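Local coordinates for fatty acid binding protein homolog (Echinococcus granulosus, PDB 1O8V) that forms a beta-barrel that accommodates fatty acids such as palmitate in its interior and has been implicated in the acquisition, storage and transport of lipids, at residues F28-M33 against S57-T62; H95-K100 against T104-V109; K116-V121 against V125-Y130. All coordinates share one frame; numbering follows the deposited sequence.

Interaction 1: F28-M33 against S57-T62; sequences FVTRKM and STFKTT
The portal of a fatty-acid-binding protein lies where its helical lid faces the turns at the end of the barrel, and M33 against F59 is one point where the two sides meet. M33 and T30 sit one helical turn apart on helix 28-36, the second helix of the lid, while T58 and F59 belong to the turn that follows strand 50-56. The contact is small and apolar, burying 161 Å² in total, and no hydrogen bond crosses it.

The thioether arm of M33 carries most of it. With CG anti to the backbone N (chi1 177°), M33 reaches across toward the turn, and its CG comes within 3.6 Å of F59 CD1. A bend at the next torsion carries the sulfur alongside the root of the phenyl group, where M33 SD lies 4.0 Å from F59 CB. The same atom makes a Met-aromatic contact, 5.0 Å from SD to the centroid of the F59 ring and 51° off its normal, so it approaches obliquely. From the preceding residue of the turn, T58 CG2 lies 4.3 Å from M33 SD.

T30 meets the other end of the ring through its methyl group, while its hydroxyl is held by D27. F59 is also placed from its own side: S57 OG accepts from F59 N, an ST turn that ties the backbone of the loop. The aromatic side chain approaches the bound palmitate to about 4 Å at the nearest atoms, consistent with the place of such phenylalanines at the ligand entrance in this family. K60 folds back beside it, its amino group held by the carbonyl of P77, and K60 CE rests 3.5 Å above the F59 ring plane, offset toward the rim.

Interaction 2: H95-K100 against T104-V109; sequences HEQDDK and TYIERV. With PLM (palmitic acid), chain B.
H95, Q97, T104, I106 and R108 pack along the inward, cavity-lining face of an antiparallel hairpin, and this is the tight part of the contact. H95–I106 and Q97–T104 are hydrogen-bonded pairs, each closed by two backbone bonds. The delta methyl of I106 lies over one face of the imidazole, with CD1 4.1 Å from the H95 ring centroid, a CH-pi contact. The ring's edge is used differently: R108 NH1 gives H95 ND1 a nearly straight bond of 3.1 Å, in plane for both groups, while H95 NE2 and Q97 NE2 bond to E74. R108, extended from CG to NE, turns its other terminal nitrogen to the ligand, NH2 lying 3.0 Å from O2 of the palmitate carboxyl. A water bridges Q97 OE1 and T104 OG1 within the cavity.

On the outward face the packing is looser. E96 and Y105, a non-hydrogen-bonded pair, come no closer through their side chains than 4.3 Å, from E96 CB to Y105 CD1, and the carboxylate of E96 leads away.

The hairpin continues the barrel wall, with strand 81-89 beside 92-98 and strand 114-121 beside 103-111, while L24 of helix 17-24 touches T104.

Interaction 3: K116-V121 against V125-Y130; sequences KATVKV and VCVRTY. With PLM (palmitic acid), chain B.
A117 and R128 form a hydrogen-bonded pair in the last beta hairpin of the barrel, strands 114-121 and 124-132, and V119 with C126 forms the next one. Backbone bonds come first: each of these pairs is closed by two N-H to carbonyl bonds, and between them CA-H...O contacts such as T118 CA to C126 O at 3.3 Å add to the seam.

Apolar contacts are modest. On the inner face V119 CB lies 4.1 Å from C126 CB, and the A117 methyl meets the Y130 ring obliquely. On the outer face T118 and V125 touch through methyl groups.

Ligand bonds converge on one carboxylate oxygen of palmitate. R128 is bent at chi3 (78°), which swings its guanidinium aside so that NE, not a terminal nitrogen, meets O1 of palmitate at 2.9 Å. The hydroxyl of Y130 donates to the same O1 at 2.6 Å, with the oxygen near the plane of the phenol ring. Two donors thus grip O1, and R128 is itself positioned by S14, through NH1, and by a cation-pi contact with F17.

A side-chain bond across the strands lies on the outer face, where K116 runs beside T129, bends at its last torsion (chi4 -87°) and brings NZ to donate to T129 OG1 at 2.6 Å.

In the fold
Interactions 2 and 3 form one continuous piece of barrel wall, whereas interaction 1 lies at the surface, about 19 and 17 Å from them between centres. The two hairpins join through strands 103-111 and 114-121, with T104 packed on V119 and V121 inside and an E107–K120 salt bridge outside. Both turn buried polar side chains inward to share the palmitate carboxyl group, one oxygen each. Interaction 1 has no strand pairing across it; it sets lid against turn through methyl, thioether and aromatic groups. The charged and hydroxyl donors of interactions 2 and 3 gather at the carboxyl group, whereas the side chains meeting across interaction 1 are apolar at their points of touch.

Interaction 1: F28-M33 against S57-T62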
loop_
_atom_site.group_PDB
_atom_site.type_symbol
_atom_site.label_atom_id
_atom_site.label_comp_id
_atom_site.label_asym_id
_atom_site.label_seq_id
_atom_site.Cartn_x
_atom_site.Cartn_y
_atom_site.Cartn_z
ATOM N N PHE A 28 -6.466 -13.610 13.268
ATOM C CA PHE A 28 -7.072 -12.758 14.262
ATOM C C PHE A 28 -6.095 -11.804 14.913
ATOM O O PHE A 28 -6.389 -10.621 15.049
ATOM C CB PHE A 28 -7.737 -13.640 15.322
ATOM C CG PHE A 28 -8.442 -12.889 16.392
ATOM C CD1 PHE A 28 -7.756 -12.477 17.532
ATOM C CD2 PHE A 28 -9.803 -12.592 16.276
ATOM C CE1 PHE A 28 -8.402 -11.787 18.547
ATOM C CE2 PHE A 28 -10.457 -11.910 17.293
ATOM C CZ PHE A 28 -9.756 -11.507 18.429
ATOM N N VAL A 29 -4.962 -12.323 15.361
ATOM C CA VAL A 29 -4.018 -11.486 16.099
ATOM C C VAL A 29 -3.450 -10.394 15.224
ATOM O O VAL A 29 -3.338 -9.236 15.664
ATOM C CB VAL A 29 -2.900 -12.348 16.680
ATOM C CG1 VAL A 29 -1.798 -11.479 17.317
ATOM C CG2 VAL A 29 -3.482 -13.231 17.727
ATOM N N THR A 30 -3.149 -10.751 13.982
ATOM C CA THR A 30 -2.578 -9.803 13.020
ATOM C C THR A 30 -3.598 -8.745 12.656
ATOM O O THR A 30 -3.238 -7.576 12.513
ATOM C CB THR A 30 -2.055 -10.525 11.781
ATOM O OG1 THR A 30 -1.031 -11.458 12.167
ATOM C CG2 THR A 30 -1.363 -9.574 10.836
ATOM N N ARG A 31 -4.863 -9.147 12.521
ATOM C CA ARG A 31 -5.914 -8.207 12.192
ATOM C C ARG A 31 -6.107 -7.186 13.304
ATOM O O ARG A 31 -6.352 -6.009 13.013
ATOM C CB ARG A 31 -7.246 -8.907 11.906
ATOM C CG ARG A 31 -7.231 -9.807 10.692
ATOM C CD ARG A 31 -8.611 -10.108 10.109
ATOM N NE ARG A 31 -9.594 -10.421 11.148
ATOM C CZ ARG A 31 -9.814 -11.632 11.678
ATOM N NH1 ARG A 31 -9.138 -12.694 11.280
ATOM N NH2 ARG A 31 -10.735 -11.769 12.617
ATOM N N LYS A 32 -6.029 -7.633 14.551
ATOM C CA LYS A 32 -6.078 -6.739 15.709
ATOM C C LYS A 32 -5.006 -5.666 15.592
ATOM O O LYS A 32 -5.285 -4.482 15.788
ATOM C CB LYS A 32 -5.882 -7.543 17.001
ATOM C CG LYS A 32 -6.095 -6.782 18.278
ATOM C CD LYS A 32 -5.843 -7.681 19.482
ATOM C CE LYS A 32 -5.623 -6.870 20.745
ATOM N NZ LYS A 32 -5.440 -7.736 21.947
ATOM N N MET A 33 -3.790 -6.080 15.271
ATOM C CA MET A 33 -2.687 -5.142 15.055
ATOM C C MET A 33 -2.970 -4.238 13.862
ATOM O O MET A 33 -2.823 -3.023 13.947
ATOM C CB MET A 33 -1.392 -5.902 14.810
ATOM C CG MET A 33 -0.195 -5.004 14.515
ATOM S SD MET A 33 0.575 -4.216 15.945
ATOM C CE MET A 33 -0.211 -5.061 17.374
ATOM N N SER A 57 5.767 1.383 11.164
ATOM C CA SER A 57 4.746 1.368 12.216
ATOM C C SER A 57 5.224 0.557 13.422
ATOM O O SER A 57 6.259 -0.110 13.368
ATOM C CB SER A 57 3.419 0.817 11.698
ATOM O OG SER A 57 3.431 -0.599 11.597
ATOM N N THR A 58 4.451 0.605 14.498
ATOM C CA THR A 58 4.762 -0.191 15.673
ATOM C C THR A 58 4.796 -1.700 15.359
ATOM O O THR A 58 5.495 -2.454 16.020
ATOM C CB THR A 58 3.781 0.135 16.824
ATOM O OG1 THR A 58 4.210 -0.529 18.018
ATOM C CG2 THR A 58 2.396 -0.413 16.551
ATOM N N PHE A 59 4.087 -2.129 14.319
ATOM C CA PHE A 59 4.128 -3.536 13.889
ATOM C C PHE A 59 5.515 -3.967 13.380
ATOM O O PHE A 59 6.105 -4.930 13.872
ATOM C CB PHE A 59 3.066 -3.746 12.807
ATOM C CG PHE A 59 2.854 -5.178 12.397
ATOM C CD1 PHE A 59 2.990 -6.230 13.298
ATOM C CD2 PHE A 59 2.476 -5.463 11.092
ATOM C CE1 PHE A 59 2.770 -7.555 12.886
ATOM C CE2 PHE A 59 2.256 -6.771 10.682
ATOM C CZ PHE A 59 2.398 -7.812 11.576
ATOM N N LYS A 60 6.028 -3.244 12.393
ATOM C CA LYS A 60 7.336 -3.541 11.788
ATOM C C LYS A 60 7.630 -2.480 10.734
ATOM O O LYS A 60 6.757 -1.683 10.383
ATOM C CB LYS A 60 7.361 -4.936 11.123
ATOM C CG LYS A 60 6.131 -5.259 10.265
ATOM C CD LYS A 60 6.275 -6.616 9.508
ATOM C CE LYS A 60 5.700 -7.790 10.281
ATOM N NZ LYS A 60 5.442 -9.007 9.435
ATOM N N THR A 61 8.858 -2.465 10.237
ATOM C CA THR A 61 9.156 -1.677 9.049
ATOM C C THR A 61 9.091 -2.644 7.890
ATOM O O THR A 61 9.651 -3.731 7.980
ATOM C CB THR A 61 10.560 -1.076 9.130
ATOM O OG1 THR A 61 10.601 -0.067 10.142
ATOM C CG2 THR A 61 10.927 -0.330 7.830
ATOM N N THR A 62 8.419 -2.252 6.811
ATOM C CA THR A 62 8.423 -3.011 5.562
ATOM C C THR A 62 8.842 -2.093 4.413
ATOM O O THR A 62 8.674 -0.886 4.476
ATOM C CB THR A 62 7.033 -3.587 5.276
ATOM O OG1 THR A 62 6.087 -2.513 5.194
ATOM C CG2 THR A 62 6.551 -4.489 6.421
#

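Interaction 2: H95-K100 against T104-V109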
loop_
_atom_site.group_PDB
_atom_site.type_symbol
_atom_site.label_atom_id
_atom_site.label_comp_id
_atom_site.label_asym_id
_atom_site.label_seq_id
_atom_site.Cartn_x
_atom_site.Cartn_y
_atom_site.Cartn_z
ATOM N N HIS A 95 -1.214 -0.527 -8.051
ATOM C CA HIS A 95 -0.356 -1.505 -7.415
ATOM C C HIS A 95 -1.200 -2.773 -7.198
ATOM O O HIS A 95 -2.081 -2.797 -6.357
ATOM C CB HIS A 95 0.115 -0.902 -6.096
ATOM C CG HIS A 95 1.009 -1.775 -5.265
ATOM N ND1 HIS A 95 1.502 -1.340 -4.051
ATOM C CD2 HIS A 95 1.518 -3.024 -5.450
ATOM C CE1 HIS A 95 2.230 -2.293 -3.506
ATOM N NE2 HIS A 95 2.283 -3.311 -4.340
ATOM N N GLU A 96 -0.943 -3.817 -7.993
ATOM C CA GLU A 96 -1.615 -5.105 -7.801
ATOM C C GLU A 96 -0.740 -6.080 -7.030
ATOM O O GLU A 96 0.475 -6.048 -7.152
ATOM C CB GLU A 96 -2.018 -5.760 -9.116
ATOM C CG GLU A 96 -0.819 -6.144 -9.970
ATOM C CD GLU A 96 -1.216 -6.722 -11.320
ATOM O OE1 GLU A 96 -1.608 -5.988 -12.256
ATOM O OE2 GLU A 96 -1.089 -7.957 -11.428
ATOM N N GLN A 97 -1.376 -6.969 -6.280
ATOM C CA GLN A 97 -0.700 -8.005 -5.487
ATOM C C GLN A 97 -1.469 -9.308 -5.644
ATOM O O GLN A 97 -2.579 -9.442 -5.117
ATOM C CB GLN A 97 -0.664 -7.645 -4.004
ATOM C CG GLN A 97 0.071 -6.381 -3.665
ATOM C CD GLN A 97 -0.085 -5.989 -2.248
ATOM O OE1 GLN A 97 -1.179 -6.111 -1.682
ATOM N NE2 GLN A 97 0.969 -5.409 -1.678
ATOM N N ASP A 98 -0.895 -10.280 -6.341
ATOM C CA ASP A 98 -1.535 -11.572 -6.565
ATOM C C ASP A 98 -0.931 -12.594 -5.613
ATOM O O ASP A 98 0.248 -12.936 -5.728
ATOM C CB ASP A 98 -1.292 -11.984 -8.027
ATOM C CG ASP A 98 -1.758 -13.367 -8.330
ATOM O OD1 ASP A 98 -2.602 -13.903 -7.578
ATOM O OD2 ASP A 98 -1.320 -13.957 -9.351
ATOM N N ASP A 99 -1.745 -13.125 -4.702
ATOM C CA ASP A 99 -1.275 -14.093 -3.729
ATOM C C ASP A 99 -1.633 -15.536 -4.108
ATOM O O ASP A 99 -1.366 -16.464 -3.340
ATOM C CB ASP A 99 -1.716 -13.722 -2.294
ATOM C CG ASP A 99 -3.196 -13.907 -2.047
ATOM O OD1 ASP A 99 -3.819 -14.776 -2.664
ATOM O OD2 ASP A 99 -3.800 -13.229 -1.209
ATOM N N LYS A 100 -2.216 -15.691 -5.296
ATOM C CA LYS A 100 -2.619 -16.980 -5.922
ATOM C C LYS A 100 -4.024 -17.432 -5.529
ATOM O O LYS A 100 -4.566 -18.392 -6.133
ATOM C CB LYS A 100 -1.617 -18.124 -5.692
ATOM C CG LYS A 100 -0.202 -17.851 -6.105
ATOM C CD LYS A 100 0.692 -19.011 -5.629
ATOM C CE LYS A 100 2.112 -18.943 -6.174
ATOM N NZ LYS A 100 3.123 -19.071 -5.070
ATOM N N THR A 104 -5.168 -8.367 -4.808
ATOM C CA THR A 104 -5.440 -7.108 -4.134
ATOM C C THR A 104 -5.094 -5.984 -5.094
ATOM O O THR A 104 -4.003 -5.982 -5.660
ATOM C CB THR A 104 -4.613 -6.964 -2.863
ATOM O OG1 THR A 104 -4.884 -8.050 -1.963
ATOM C CG2 THR A 104 -4.981 -5.689 -2.126
ATOM N N TYR A 105 -6.013 -5.038 -5.269
ATOM C CA TYR A 105 -5.814 -3.878 -6.121
ATOM C C TYR A 105 -5.743 -2.648 -5.231
ATOM O O TYR A 105 -6.699 -2.304 -4.544
ATOM C CB TYR A 105 -6.946 -3.729 -7.136
ATOM C CG TYR A 105 -7.079 -4.878 -8.090
ATOM C CD1 TYR A 105 -6.290 -4.967 -9.222
ATOM C CD2 TYR A 105 -8.008 -5.877 -7.868
ATOM C CE1 TYR A 105 -6.432 -6.018 -10.099
ATOM C CE2 TYR A 105 -8.166 -6.934 -8.755
ATOM C CZ TYR A 105 -7.369 -7.008 -9.860
ATOM O OH TYR A 105 -7.535 -8.066 -10.710
ATOM N N ILE A 106 -4.606 -1.981 -5.269
ATOM C CA ILE A 106 -4.381 -0.749 -4.525
ATOM C C ILE A 106 -4.280 0.383 -5.550
ATOM O O ILE A 106 -3.632 0.249 -6.581
ATOM C CB ILE A 106 -3.077 -0.832 -3.682
ATOM C CG1 ILE A 106 -3.084 -2.086 -2.814
ATOM C CG2 ILE A 106 -2.904 0.419 -2.859
ATOM C CD1 ILE A 106 -1.718 -2.429 -2.239
ATOM N N GLU A 107 -4.949 1.500 -5.274
ATOM C CA GLU A 107 -4.829 2.707 -6.093
ATOM C C GLU A 107 -4.441 3.822 -5.147
ATOM O O GLU A 107 -5.111 4.013 -4.140
ATOM C CB GLU A 107 -6.155 3.058 -6.794
ATOM C CG GLU A 107 -6.727 2.012 -7.754
ATOM C CD GLU A 107 -8.235 2.187 -8.054
ATOM O OE1 GLU A 107 -8.875 3.152 -7.570
ATOM O OE2 GLU A 107 -8.816 1.330 -8.788
ATOM N N ARG A 108 -3.386 4.554 -5.460
ATOM C CA ARG A 108 -3.002 5.717 -4.674
ATOM C C ARG A 108 -3.165 6.961 -5.519
ATOM O O ARG A 108 -2.719 6.986 -6.654
ATOM C CB ARG A 108 -1.559 5.597 -4.196
ATOM C CG ARG A 108 -1.356 4.431 -3.204
ATOM C CD ARG A 108 0.058 4.236 -2.721
ATOM N NE ARG A 108 0.106 3.148 -1.749
ATOM C CZ ARG A 108 0.475 1.916 -2.024
ATOM N NH1 ARG A 108 0.844 1.557 -3.234
ATOM N NH2 ARG A 108 0.407 1.005 -1.076
ATOM N N VAL A 109 -3.820 7.964 -4.958
ATOM C CA VAL A 109 -3.956 9.264 -5.635
ATOM C C VAL A 109 -3.593 10.389 -4.689
ATOM O O VAL A 109 -3.847 10.288 -3.496
ATOM C CB VAL A 109 -5.361 9.458 -6.153
ATOM C CG1 VAL A 109 -5.739 8.318 -7.088
ATOM C CG2 VAL A 109 -6.368 9.578 -5.029
HETATM C C1 PLM B . -1.750 1.356 2.193
HETATM O O1 PLM B . -2.211 2.065 3.170
HETATM O O2 PLM B . -0.724 1.850 1.529
HETATM C C2 PLM B . -2.419 0.022 1.870
HETATM C C3 PLM B . -1.443 -1.145 1.853
HETATM C C4 PLM B . -2.242 -2.445 1.726
HETATM C C5 PLM B . -1.305 -3.639 1.585
HETATM C C6 PLM B . -2.042 -4.960 1.318
HETATM C C7 PLM B . -2.976 -5.451 2.427
HETATM C C8 PLM B . -2.221 -6.345 3.380
HETATM C C9 PLM B . -3.008 -6.764 4.611
HETATM C CA PLM B . -2.062 -6.980 5.778
HETATM C CB PLM B . -2.430 -6.201 7.013
HETATM C CC PLM B . -1.417 -6.317 8.150
HETATM C CD PLM B . -1.303 -5.017 8.916
HETATM C CE PLM B . -0.098 -4.163 8.558
HETATM C CF PLM B . -0.166 -2.818 9.275
HETATM C CG PLM B . 1.001 -1.886 8.965
HETATM O O HOH W 1 -2.582 -7.999 -0.423
HETATM O O HOH W 2 -3.613 -10.458 -2.647
#

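Interaction 3: K116-V121 against V125-Y130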
loop_
_atom_site.group_PDB
_atom_site.type_symbol
_atom_site.label_atom_id
_atom_site.label_comp_id
_atom_site.label_asym_id
_atom_site.label_seq_id
_atom_site.Cartn_x
_atom_site.Cartn_y
_atom_site.Cartn_z
ATOM N N LYS A 116 -4.626 9.389 -0.925
ATOM C CA LYS A 116 -5.696 8.444 -0.641
ATOM C C LYS A 116 -5.353 7.110 -1.284
ATOM O O LYS A 116 -5.141 7.027 -2.492
ATOM C CB LYS A 116 -7.073 8.941 -1.120
ATOM C CG LYS A 116 -7.688 9.996 -0.224
ATOM C CD LYS A 116 -9.216 10.010 -0.369
ATOM C CE LYS A 116 -9.867 10.924 0.672
ATOM N NZ LYS A 116 -10.151 10.265 1.987
ATOM N N ALA A 117 -5.313 6.070 -0.459
ATOM C CA ALA A 117 -5.030 4.710 -0.922
ATOM C C ALA A 117 -6.298 3.904 -0.855
ATOM O O ALA A 117 -6.804 3.630 0.245
ATOM C CB ALA A 117 -3.985 4.068 -0.067
ATOM N N THR A 118 -6.827 3.527 -2.007
ATOM C CA THR A 118 -8.000 2.646 -2.078
ATOM C C THR A 118 -7.508 1.219 -2.249
ATOM O O THR A 118 -6.693 0.967 -3.115
ATOM C CB THR A 118 -8.854 3.044 -3.275
ATOM O OG1 THR A 118 -9.305 4.396 -3.112
ATOM C CG2 THR A 118 -10.127 2.196 -3.385
ATOM N N VAL A 119 -8.005 0.318 -1.421
ATOM C CA VAL A 119 -7.609 -1.081 -1.435
ATOM C C VAL A 119 -8.863 -1.896 -1.699
ATOM O O VAL A 119 -9.887 -1.752 -1.004
ATOM C CB VAL A 119 -6.996 -1.501 -0.080
ATOM C CG1 VAL A 119 -6.507 -2.930 -0.106
ATOM C CG2 VAL A 119 -5.888 -0.547 0.304
ATOM N N LYS A 120 -8.780 -2.761 -2.701
ATOM C CA LYS A 120 -9.906 -3.569 -3.132
ATOM C C LYS A 120 -9.523 -5.036 -3.205
ATOM O O LYS A 120 -8.474 -5.368 -3.755
ATOM C CB LYS A 120 -10.397 -3.111 -4.490
ATOM C CG LYS A 120 -11.026 -1.731 -4.453
ATOM C CD LYS A 120 -11.675 -1.400 -5.770
ATOM C CE LYS A 120 -10.668 -1.130 -6.830
ATOM N NZ LYS A 120 -10.438 0.321 -6.934
ATOM N N VAL A 121 -10.380 -5.896 -2.682
ATOM C CA VAL A 121 -10.260 -7.353 -2.830
ATOM C C VAL A 121 -11.666 -7.830 -3.119
ATOM O O VAL A 121 -12.571 -7.579 -2.312
ATOM C CB VAL A 121 -9.710 -8.044 -1.528
ATOM C CG1 VAL A 121 -9.640 -9.565 -1.706
ATOM C CG2 VAL A 121 -8.352 -7.515 -1.174
ATOM N N VAL A 125 -14.094 -2.798 -0.331
ATOM C CA VAL A 125 -13.430 -1.533 -0.540
ATOM C C VAL A 125 -12.949 -0.919 0.777
ATOM O O VAL A 125 -13.696 -0.832 1.749
ATOM C CB VAL A 125 -14.345 -0.504 -1.241
ATOM C CG1 VAL A 125 -13.585 0.753 -1.535
ATOM C CG2 VAL A 125 -14.938 -1.085 -2.500
ATOM N N CYS A 126 -11.680 -0.507 0.785
ATOM C CA CYS A 126 -11.087 0.175 1.919
ATOM C C CYS A 126 -10.465 1.471 1.407
ATOM O O CYS A 126 -9.917 1.521 0.317
ATOM C CB CYS A 126 -10.015 -0.733 2.540
ATOM S SG CYS A 126 -8.697 0.124 3.427
ATOM N N VAL A 127 -10.564 2.540 2.195
ATOM C CA VAL A 127 -9.861 3.768 1.878
ATOM C C VAL A 127 -9.045 4.199 3.088
ATOM O O VAL A 127 -9.595 4.298 4.188
ATOM C CB VAL A 127 -10.819 4.922 1.479
ATOM C CG1 VAL A 127 -9.992 6.087 1.036
ATOM C CG2 VAL A 127 -11.773 4.487 0.379
ATOM N N ARG A 128 -7.757 4.441 2.859
ATOM C CA ARG A 128 -6.795 4.921 3.858
ATOM C C ARG A 128 -6.247 6.262 3.432
ATOM O O ARG A 128 -5.701 6.400 2.330
ATOM C CB ARG A 128 -5.676 3.899 4.036
ATOM C CG ARG A 128 -6.191 2.640 4.726
ATOM C CD ARG A 128 -5.388 1.395 4.437
ATOM N NE ARG A 128 -4.139 1.265 5.180
ATOM C CZ ARG A 128 -4.008 0.913 6.449
ATOM N NH1 ARG A 128 -5.047 0.804 7.269
ATOM N NH2 ARG A 128 -2.771 0.747 6.935
ATOM N N THR A 129 -6.444 7.273 4.291
ATOM C CA THR A 129 -6.105 8.649 3.952
ATOM C C THR A 129 -4.894 9.106 4.738
ATOM O O THR A 129 -4.860 8.968 5.966
ATOM C CB THR A 129 -7.299 9.543 4.279
ATOM O OG1 THR A 129 -8.457 9.063 3.585
ATOM C CG2 THR A 129 -7.073 10.963 3.795
ATOM N N TYR A 130 -3.934 9.674 4.025
ATOM C CA TYR A 130 -2.654 10.093 4.578
ATOM C C TYR A 130 -2.473 11.589 4.366
ATOM O O TYR A 130 -2.985 12.143 3.399
ATOM C CB TYR A 130 -1.507 9.415 3.837
ATOM C CG TYR A 130 -1.357 7.914 3.993
ATOM C CD1 TYR A 130 -2.203 7.026 3.339
ATOM C CD2 TYR A 130 -0.337 7.394 4.769
ATOM C CE1 TYR A 130 -2.029 5.645 3.469
ATOM C CE2 TYR A 130 -0.158 6.029 4.896
ATOM C CZ TYR A 130 -1.007 5.164 4.268
ATOM O OH TYR A 130 -0.766 3.821 4.445
HETATM C C1 PLM B . -1.750 1.356 2.193
HETATM O O1 PLM B . -2.211 2.065 3.170
HETATM O O2 PLM B . -0.724 1.850 1.529
HETATM C C2 PLM B . -2.419 0.022 1.870
HETATM C C3 PLM B . -1.443 -1.145 1.853
HETATM C C4 PLM B . -2.242 -2.445 1.726
HETATM C C5 PLM B . -1.305 -3.639 1.585
HETATM C C6 PLM B . -2.042 -4.960 1.318
HETATM C C7 PLM B . -2.976 -5.451 2.427
HETATM C C8 PLM B . -2.221 -6.345 3.380
HETATM C C9 PLM B . -3.008 -6.764 4.611
HETATM C CA PLM B . -2.062 -6.980 5.778
HETATM C CB PLM B . -2.430 -6.201 7.013
HETATM C CC PLM B . -1.417 -6.317 8.150
HETATM C CD PLM B . -1.303 -5.017 8.916
HETATM C CE PLM B . -0.098 -4.163 8.558
HETATM C CF PLM B . -0.166 -2.818 9.275
HETATM C CG PLM B . 1.001 -1.886 8.965
#